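Local coordinates for Mgp-operon protein 3 (Mycoplasma pneumoniae, PDB 6RJ1) that is an extracellular adhesion protein, P40/P90, that probably works with protein P1 in attaching the bacterium to host cells, at residues Arg32-His37 against Trp126-Lys131; Phe111-Leu116 against Gln449-Ser454. All coordinates share one frame; numbering follows the deposited sequence. Where two conformers were deposited one is given.

Interaction 1 of 2, residues Arg32-His37 against Trp126-Lys131; sequences RAAHLH and WVFERK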
ATOM      1  N   ARG A  32     -16.644  25.475  -1.374  0.70 71.89           N
ATOM      2  CA  ARG A  32     -17.227  26.811  -1.521  0.70 71.88           C
ATOM      3  C   ARG A  32     -16.727  27.760  -0.419  0.70 75.97           C
ATOM      4  O   ARG A  32     -16.340  28.891  -0.723  0.70 75.75           O
ATOM      5  CB  ARG A  32     -18.765  26.737  -1.493  0.70 72.40           C
ATOM      6  CG  ARG A  32     -19.434  27.117  -2.807  0.70 81.69           C
ATOM      7  CD  ARG A  32     -20.028  25.910  -3.509  0.70 87.80           C
ATOM      8  NE  ARG A  32     -20.758  26.285  -4.720  0.70 91.82           N
ATOM      9  CZ  ARG A  32     -21.564  25.473  -5.400  0.70101.30           C
ATOM     10  NH1 ARG A  32     -21.775  24.231  -4.981  0.70 79.67           N
ATOM     11  NH2 ARG A  32     -22.181  25.905  -6.491  0.70 92.64           N
ATOM     12  N   ALA A  33     -16.721  27.284   0.853  1.00 72.46           N
ATOM     13  CA  ALA A  33     -16.300  28.054   2.039  1.00 72.16           C
ATOM     14  C   ALA A  33     -14.827  28.437   2.022  1.00 75.43           C
ATOM     15  O   ALA A  33     -14.478  29.497   2.541  1.00 75.07           O
ATOM     16  CB  ALA A  33     -16.621  27.289   3.313  1.00 72.97           C
ATOM     17  N   ALA A  34     -13.969  27.580   1.431  1.00 71.70           N
ATOM     18  CA  ALA A  34     -12.527  27.827   1.338  1.00 71.40           C
ATOM     19  C   ALA A  34     -12.162  28.708   0.140  1.00 76.58           C
ATOM     20  O   ALA A  34     -10.990  29.039  -0.036  1.00 77.25           O
ATOM     21  CB  ALA A  34     -11.774  26.511   1.279  1.00 71.72           C
ATOM     22  N   HIS A  35     -13.179  29.126  -0.653  1.00 73.09           N
ATOM     23  CA  HIS A  35     -13.058  29.954  -1.857  1.00 72.79           C
ATOM     24  C   HIS A  35     -12.212  29.229  -2.911  1.00 76.80           C
ATOM     25  O   HIS A  35     -11.290  29.795  -3.507  1.00 76.90           O
ATOM     26  CB  HIS A  35     -12.540  31.365  -1.533  1.00 73.53           C
ATOM     27  CG  HIS A  35     -13.328  32.062  -0.476  1.00 77.16           C
ATOM     28  ND1 HIS A  35     -14.503  32.742  -0.777  1.00 79.04           N
ATOM     29  CD2 HIS A  35     -13.091  32.156   0.852  1.00 79.19           C
ATOM     30  CE1 HIS A  35     -14.932  33.239   0.373  1.00 78.66           C
ATOM     31  NE2 HIS A  35     -14.118  32.911   1.383  1.00 79.13           N
ATOM     32  N   LEU A  36     -12.528  27.938  -3.105  1.00 73.41           N
ATOM     33  CA  LEU A  36     -11.838  27.065  -4.046  1.00 72.24           C
ATOM     34  C   LEU A  36     -12.674  26.765  -5.279  1.00 74.82           C
ATOM     35  O   LEU A  36     -13.905  26.844  -5.240  1.00 74.88           O
ATOM     36  CB  LEU A  36     -11.386  25.765  -3.361  1.00 71.84           C
ATOM     37  CG  LEU A  36     -10.234  25.893  -2.363  1.00 76.08           C
ATOM     38  CD1 LEU A  36     -10.090  24.646  -1.565  1.00 75.57           C
ATOM     39  CD2 LEU A  36      -8.912  26.199  -3.052  1.00 78.58           C
ATOM     40  N   HIS A  37     -11.983  26.441  -6.378  1.00 69.43           N
ATOM     41  CA  HIS A  37     -12.545  26.097  -7.675  1.00 68.45           C
ATOM     42  C   HIS A  37     -13.488  24.866  -7.569  1.00 72.44           C
ATOM     43  O   HIS A  37     -13.180  23.933  -6.812  1.00 70.66           O
ATOM     44  CB  HIS A  37     -11.392  25.816  -8.664  1.00 68.95           C
ATOM     45  CG  HIS A  37     -11.847  25.644 -10.080  1.00 72.03           C
ATOM     46  ND1 HIS A  37     -12.247  24.408 -10.565  1.00 73.45           N
ATOM     47  CD2 HIS A  37     -12.027  26.569 -11.049  1.00 73.29           C
ATOM     48  CE1 HIS A  37     -12.622  24.617 -11.816  1.00 72.59           C
ATOM     49  NE2 HIS A  37     -12.501  25.899 -12.154  1.00 72.99           N
ATOM     50  N   TRP A 126     -19.164  26.581  10.948  1.00 84.55           N
ATOM     51  CA  TRP A 126     -17.712  26.663  10.789  1.00 83.39           C
ATOM     52  C   TRP A 126     -17.310  27.843   9.930  1.00 87.34           C
ATOM     53  O   TRP A 126     -17.921  28.094   8.893  1.00 87.54           O
ATOM     54  CB  TRP A 126     -17.161  25.360  10.200  1.00 81.35           C
ATOM     55  CG  TRP A 126     -17.401  24.171  11.075  1.00 81.82           C
ATOM     56  CD1 TRP A 126     -18.454  23.308  11.016  1.00 84.45           C
ATOM     57  CD2 TRP A 126     -16.592  23.742  12.175  1.00 81.62           C
ATOM     58  NE1 TRP A 126     -18.344  22.358  12.001  1.00 83.75           N
ATOM     59  CE2 TRP A 126     -17.205  22.596  12.725  1.00 85.29           C
ATOM     60  CE3 TRP A 126     -15.389  24.201  12.738  1.00 82.74           C
ATOM     61  CZ2 TRP A 126     -16.661  21.906  13.815  1.00 84.51           C
ATOM     62  CZ3 TRP A 126     -14.860  23.528  13.828  1.00 84.16           C
ATOM     63  CH2 TRP A 126     -15.485  22.387  14.347  1.00 84.73           C
ATOM     64  N   VAL A 127     -16.266  28.555  10.368  1.00 83.31           N
ATOM     65  CA  VAL A 127     -15.689  29.715   9.685  1.00 82.74           C
ATOM     66  C   VAL A 127     -14.334  29.278   9.130  1.00 85.04           C
ATOM     67  O   VAL A 127     -13.593  28.590   9.833  1.00 85.20           O
ATOM     68  CB  VAL A 127     -15.582  30.927  10.662  1.00 86.50           C
ATOM     69  CG1 VAL A 127     -14.730  32.055  10.091  1.00 86.16           C
ATOM     70  CG2 VAL A 127     -16.963  31.449  11.024  1.00 86.18           C
ATOM     71  N   PHE A 128     -14.028  29.640   7.869  1.00 79.59           N
ATOM     72  CA  PHE A 128     -12.753  29.298   7.235  1.00 78.25           C
ATOM     73  C   PHE A 128     -11.621  30.138   7.838  1.00 82.91           C
ATOM     74  O   PHE A 128     -11.738  31.363   7.905  1.00 83.89           O
ATOM     75  CB  PHE A 128     -12.836  29.448   5.697  1.00 79.16           C
ATOM     76  CG  PHE A 128     -11.531  29.264   4.948  1.00 79.92           C
ATOM     77  CD1 PHE A 128     -10.992  27.994   4.755  1.00 81.46           C
ATOM     78  CD2 PHE A 128     -10.842  30.360   4.439  1.00 81.65           C
ATOM     79  CE1 PHE A 128      -9.786  27.825   4.080  1.00 82.02           C
ATOM     80  CE2 PHE A 128      -9.633  30.189   3.758  1.00 83.76           C
ATOM     81  CZ  PHE A 128      -9.117  28.924   3.579  1.00 81.62           C
ATOM     82  N   GLU A 129     -10.551  29.481   8.308  1.00 78.82           N
ATOM     83  CA  GLU A 129      -9.398  30.171   8.887  1.00 78.09           C
ATOM     84  C   GLU A 129      -8.315  30.359   7.839  1.00 78.58           C
ATOM     85  O   GLU A 129      -8.014  31.489   7.474  1.00 77.94           O
ATOM     86  CB  GLU A 129      -8.829  29.409  10.097  1.00 80.02           C
ATOM     87  CG  GLU A 129      -9.622  29.572  11.370  1.00 95.04           C
ATOM     88  CD  GLU A 129      -8.784  29.882  12.596  1.00127.89           C
ATOM     89  OE1 GLU A 129      -7.885  29.075  12.937  1.00119.01           O
ATOM     90  OE2 GLU A 129      -9.034  30.939  13.219  1.00130.77           O
ATOM     91  N   ARG A 130      -7.725  29.249   7.360  1.00 73.58           N
ATOM     92  CA  ARG A 130      -6.634  29.263   6.389  1.00 72.73           C
ATOM     93  C   ARG A 130      -6.485  27.950   5.620  1.00 74.17           C
ATOM     94  O   ARG A 130      -7.080  26.938   5.994  1.00 73.66           O
ATOM     95  CB  ARG A 130      -5.300  29.645   7.082  1.00 73.58           C
ATOM     96  CG  ARG A 130      -4.883  28.743   8.254  1.00 84.50           C
ATOM     97  CD  ARG A 130      -3.595  29.194   8.909  1.00100.52           C
ATOM     98  NE  ARG A 130      -2.473  29.163   7.965  1.00117.91           N
ATOM     99  CZ  ARG A 130      -1.680  30.198   7.703  1.00132.98           C
ATOM    100  NH1 ARG A 130      -0.705  30.083   6.815  1.00124.26           N
ATOM    101  NH2 ARG A 130      -1.856  31.357   8.330  1.00112.91           N
ATOM    102  N   LYS A 131      -5.685  27.984   4.538  1.00 69.56           N
ATOM    103  CA  LYS A 131      -5.350  26.829   3.700  1.00 68.14           C
ATOM    104  C   LYS A 131      -3.838  26.672   3.558  1.00 71.40           C
ATOM    105  O   LYS A 131      -3.122  27.668   3.425  1.00 71.32           O
ATOM    106  CB  LYS A 131      -6.079  26.843   2.337  1.00 69.55           C
ATOM    107  CG  LYS A 131      -5.810  28.040   1.424  1.00 76.56           C
ATOM    108  CD  LYS A 131      -6.552  27.887   0.096  1.00 80.60           C
ATOM    109  CE  LYS A 131      -6.039  28.805  -0.989  1.00 87.93           C
ATOM    110  NZ  LYS A 131      -6.634  30.164  -0.906  1.00104.65           N
TER

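Interaction 2 of 2, residues Phe111-Leu116 against Gln449-Ser454; sequences FASYVL and QLYHTS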
ATOM      1  N   PHE A 111      -3.877  24.161  -9.285  1.00 72.65           N
ATOM      2  CA  PHE A 111      -4.885  23.237  -8.743  1.00 71.38           C
ATOM      3  C   PHE A 111      -4.277  22.224  -7.756  1.00 73.90           C
ATOM      4  O   PHE A 111      -4.709  21.072  -7.693  1.00 73.68           O
ATOM      5  CB  PHE A 111      -5.720  22.546  -9.840  1.00 72.83           C
ATOM      6  CG  PHE A 111      -6.396  23.473 -10.822  1.00 74.10           C
ATOM      7  CD1 PHE A 111      -5.745  23.880 -11.974  1.00 74.71           C
ATOM      8  CD2 PHE A 111      -7.706  23.899 -10.618  1.00 76.92           C
ATOM      9  CE1 PHE A 111      -6.380  24.716 -12.895  1.00 77.12           C
ATOM     10  CE2 PHE A 111      -8.342  24.727 -11.547  1.00 76.76           C
ATOM     11  CZ  PHE A 111      -7.678  25.125 -12.680  1.00 74.96           C
ATOM     12  N   ALA A 112      -3.279  22.676  -6.968  1.00 68.82           N
ATOM     13  CA  ALA A 112      -2.600  21.877  -5.949  1.00 67.52           C
ATOM     14  C   ALA A 112      -3.577  21.488  -4.843  1.00 70.41           C
ATOM     15  O   ALA A 112      -4.574  22.176  -4.620  1.00 70.24           O
ATOM     16  CB  ALA A 112      -1.452  22.671  -5.352  1.00 68.04           C
ATOM     17  N   SER A 113      -3.284  20.396  -4.140  1.00 65.85           N
ATOM     18  CA  SER A 113      -4.101  19.955  -3.022  1.00 64.89           C
ATOM     19  C   SER A 113      -3.909  20.869  -1.809  1.00 69.47           C
ATOM     20  O   SER A 113      -2.838  21.454  -1.622  1.00 68.77           O
ATOM     21  CB  SER A 113      -3.766  18.519  -2.662  1.00 66.24           C
ATOM     22  OG  SER A 113      -4.008  17.670  -3.771  1.00 71.81           O
ATOM     23  N   TYR A 114      -4.961  21.012  -1.002  1.00 67.31           N
ATOM     24  CA  TYR A 114      -4.911  21.859   0.184  1.00 67.36           C
ATOM     25  C   TYR A 114      -5.411  21.161   1.421  1.00 70.06           C
ATOM     26  O   TYR A 114      -6.273  20.282   1.351  1.00 69.01           O
ATOM     27  CB  TYR A 114      -5.743  23.141  -0.013  1.00 68.55           C
ATOM     28  CG  TYR A 114      -5.094  24.166  -0.906  1.00 70.78           C
ATOM     29  CD1 TYR A 114      -4.192  25.097  -0.394  1.00 72.62           C
ATOM     30  CD2 TYR A 114      -5.398  24.229  -2.263  1.00 71.80           C
ATOM     31  CE1 TYR A 114      -3.590  26.048  -1.216  1.00 72.30           C
ATOM     32  CE2 TYR A 114      -4.800  25.170  -3.097  1.00 72.62           C
ATOM     33  CZ  TYR A 114      -3.895  26.080  -2.570  1.00 79.72           C
ATOM     34  OH  TYR A 114      -3.303  27.005  -3.401  1.00 81.20           O
ATOM     35  N   VAL A 115      -4.863  21.586   2.562  1.00 66.59           N
ATOM     36  CA  VAL A 115      -5.302  21.205   3.893  1.00 66.31           C
ATOM     37  C   VAL A 115      -6.010  22.477   4.349  1.00 70.55           C
ATOM     38  O   VAL A 115      -5.396  23.553   4.339  1.00 70.72           O
ATOM     39  CB  VAL A 115      -4.152  20.782   4.843  1.00 69.87           C
ATOM     40  CG1 VAL A 115      -4.612  20.774   6.297  1.00 69.60           C
ATOM     41  CG2 VAL A 115      -3.601  19.420   4.454  1.00 69.38           C
ATOM     42  N   LEU A 116      -7.312  22.374   4.652  1.00 65.70           N
ATOM     43  CA  LEU A 116      -8.123  23.519   5.064  1.00 64.66           C
ATOM     44  C   LEU A 116      -8.369  23.489   6.558  1.00 70.32           C
ATOM     45  O   LEU A 116      -8.682  22.431   7.107  1.00 70.94           O
ATOM     46  CB  LEU A 116      -9.465  23.561   4.313  1.00 63.89           C
ATOM     47  CG  LEU A 116      -9.459  23.192   2.836  1.00 67.65           C
ATOM     48  CD1 LEU A 116     -10.846  23.012   2.339  1.00 67.74           C
ATOM     49  CD2 LEU A 116      -8.756  24.232   2.003  1.00 68.82           C
ATOM     50  N   GLN A 449      -0.581  11.523 -11.544  1.00 57.72           N
ATOM     51  CA  GLN A 449      -1.388  10.497 -10.881  1.00 57.33           C
ATOM     52  C   GLN A 449      -0.852  10.208  -9.507  1.00 60.60           C
ATOM     53  O   GLN A 449      -1.643  10.014  -8.591  1.00 60.89           O
ATOM     54  CB  GLN A 449      -1.467   9.196 -11.693  1.00 58.35           C
ATOM     55  CG  GLN A 449      -1.963   9.342 -13.130  1.00 66.77           C
ATOM     56  CD  GLN A 449      -3.426   9.669 -13.295  1.00 72.23           C
ATOM     57  OE1 GLN A 449      -4.154   9.992 -12.344  1.00 63.12           O
ATOM     58  NE2 GLN A 449      -3.885   9.582 -14.530  1.00 57.15           N
ATOM     59  N   LEU A 450       0.484  10.208  -9.354  1.00 56.38           N
ATOM     60  CA  LEU A 450       1.129   9.994  -8.064  1.00 55.93           C
ATOM     61  C   LEU A 450       0.864  11.188  -7.143  1.00 62.56           C
ATOM     62  O   LEU A 450       0.626  10.975  -5.954  1.00 63.15           O
ATOM     63  CB  LEU A 450       2.636   9.715  -8.199  1.00 55.13           C
ATOM     64  CG  LEU A 450       3.052   8.398  -8.853  1.00 58.40           C
ATOM     65  CD1 LEU A 450       4.511   8.428  -9.245  1.00 58.13           C
ATOM     66  CD2 LEU A 450       2.754   7.211  -7.968  1.00 59.30           C
ATOM     67  N   TYR A 451       0.840  12.427  -7.683  1.00 59.36           N
ATOM     68  CA  TYR A 451       0.530  13.586  -6.848  1.00 59.46           C
ATOM     69  C   TYR A 451      -0.920  13.545  -6.351  1.00 65.12           C
ATOM     70  O   TYR A 451      -1.153  13.655  -5.143  1.00 65.44           O
ATOM     71  CB  TYR A 451       0.863  14.932  -7.526  1.00 60.41           C
ATOM     72  CG  TYR A 451       0.488  16.117  -6.655  1.00 62.61           C
ATOM     73  CD1 TYR A 451       1.311  16.526  -5.605  1.00 64.10           C
ATOM     74  CD2 TYR A 451      -0.736  16.767  -6.815  1.00 63.51           C
ATOM     75  CE1 TYR A 451       0.938  17.568  -4.759  1.00 64.25           C
ATOM     76  CE2 TYR A 451      -1.120  17.804  -5.969  1.00 63.86           C
ATOM     77  CZ  TYR A 451      -0.278  18.205  -4.949  1.00 70.69           C
ATOM     78  OH  TYR A 451      -0.657  19.235  -4.133  1.00 73.08           O
ATOM     79  N   HIS A 452      -1.882  13.383  -7.284  1.00 61.95           N
ATOM     80  CA  HIS A 452      -3.320  13.322  -6.995  1.00 61.31           C
ATOM     81  C   HIS A 452      -3.683  12.211  -6.010  1.00 64.69           C
ATOM     82  O   HIS A 452      -4.463  12.456  -5.095  1.00 64.73           O
ATOM     83  CB  HIS A 452      -4.123  13.192  -8.292  1.00 61.82           C
ATOM     84  CG  HIS A 452      -5.584  13.450  -8.119  1.00 64.78           C
ATOM     85  ND1 HIS A 452      -6.485  12.416  -8.010  1.00 66.48           N
ATOM     86  CD2 HIS A 452      -6.253  14.624  -8.041  1.00 66.27           C
ATOM     87  CE1 HIS A 452      -7.672  12.983  -7.880  1.00 65.80           C
ATOM     88  NE2 HIS A 452      -7.580  14.313  -7.892  1.00 66.04           N
ATOM     89  N   THR A 453      -3.103  11.007  -6.170  1.00 60.88           N
ATOM     90  CA  THR A 453      -3.356   9.889  -5.253  1.00 59.70           C
ATOM     91  C   THR A 453      -2.635  10.062  -3.895  1.00 63.18           C
ATOM     92  O   THR A 453      -3.138   9.569  -2.894  1.00 63.32           O
ATOM     93  CB  THR A 453      -3.059   8.522  -5.907  1.00 63.79           C
ATOM     94  OG1 THR A 453      -1.724   8.493  -6.411  1.00 62.64           O
ATOM     95  CG2 THR A 453      -4.051   8.156  -7.005  1.00 60.30           C
ATOM     96  N   SER A 454      -1.472  10.749  -3.854  1.00 60.49           N
ATOM     97  CA  SER A 454      -0.711  10.949  -2.609  1.00 60.56           C
ATOM     98  C   SER A 454      -1.399  11.878  -1.585  1.00 65.74           C
ATOM     99  O   SER A 454      -1.069  11.834  -0.395  1.00 65.13           O
ATOM    100  CB  SER A 454       0.709  11.425  -2.894  1.00 62.55           C
ATOM    101  OG  SER A 454       0.734  12.724  -3.459  1.00 68.17           O
TER

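Interaction 1 of 2, residues Arg32-His37 against Trp126-Lys131
The Phe-128 ring lies between two backbone atoms: CA of Ala-34 is over one face, and the backbone N of Arg-130, from the ring's own strand, is over the centre of the opposite one. The first is a CH-pi contact, with Ala-34 CA 3.9 Å from the centroid of the Phe-128 ring and 16° off its normal. The methyl of Ala-34 shares the same ring, its CB standing 3.7 Å from Phe-128 CE1. Alanine suits this place because a small side chain lets the backbone come down close to the aromatic face. With CG anti to the backbone N (chi1 174°), the Phe-128 side chain reaches from strand 125-135 to the chain leaving helix 30-33. That helix ends in a Schellman motif at His-35, whose positive phi turns the chain aside; His-35 N bonds back to Arg-32 O. The strand has an irregularity of its own, a classic beta bulge in which Glu-129 and Arg-130 both face Ile-117 of neighbouring strand 114-121. Lys-131 CB lies in plane at the ring's edge. Ala-33 O approaches obliquely, 3.6 Å from Phe-128 CB. Farther along, the aliphatic part of Lys-131 meets Leu-36, CD to CD2, at a looser 4.3 Å; a lysine can offer methylenes here while the residue as a whole stays partly exposed.

Interaction 2 of 2, residues Phe111-Leu116 against Gln449-Ser454
Tyr-451 reaches out of helix 446-454 to the backbone of Ser-113, tying the helix to the segment 111-116, which runs into the mixed eight-stranded sheet. The same sheet takes in strand 457-461, which follows the helix in the chain. The close part of the contact is small and gathered round one hydroxyl: Ser-113 N donates to Tyr-451 OH over 2.9 Å, with an angle of 154° at the hydrogen, and lies in plane at the edge of the tyrosine ring. The ring stands out from the helix with CG anti to the backbone N (chi1 178°), which directs it at Ser-113. Tyrosine fits because it joins a long apolar body to a polar end: OH also bonds to Leu-134 O, and one buried hydroxyl thus meets backbone atoms of two neighbouring chain segments, while Phe-84 meets the ring edge-to-face. Small residues receive that end. Ala-112 CB lies 3.7 Å from Tyr-451 OH, and Ser-113 OG is 3.6 Å from Tyr-451 CE2; that serine hydroxyl is hydrogen-bonded to Thr-455 OG1. Beyond Ser-113 the two segments part quickly. Tyr-114 points away from the helix and is partly exposed, whereas Val-115 and Leu-116 belong to the buried packing of the sheet. Within helix 446-454, Gln-449 O accepts two bonds, from Thr-453 OG1 at 2.7 Å and from Thr-453 N, which come from opposite faces of that carbonyl's plane.

Overall arrangement
Strands 114-121 and 125-135 are consecutive in the chain and adjacent in one sheet, and both interactions involve this hairpin: one brings the turn after helix 30-33 to it, the other helix 446-454. Interaction 1 is a surface contact, made through apolar and CH-pi packing without a hydrogen bond between its segments. Interaction 2 is a buried contact and depends on a polar group whose hydrogen-bonding partners are backbone atoms; its centre is about 17 Å from the centre of the chain, that of interaction 1 about 31 Å. The two centres are about 16 Å apart, and the contacts touch: Leu-116 packs against Ala-34, Leu-36 and Lys-131, while Tyr-114 packs against the Lys-131 chain.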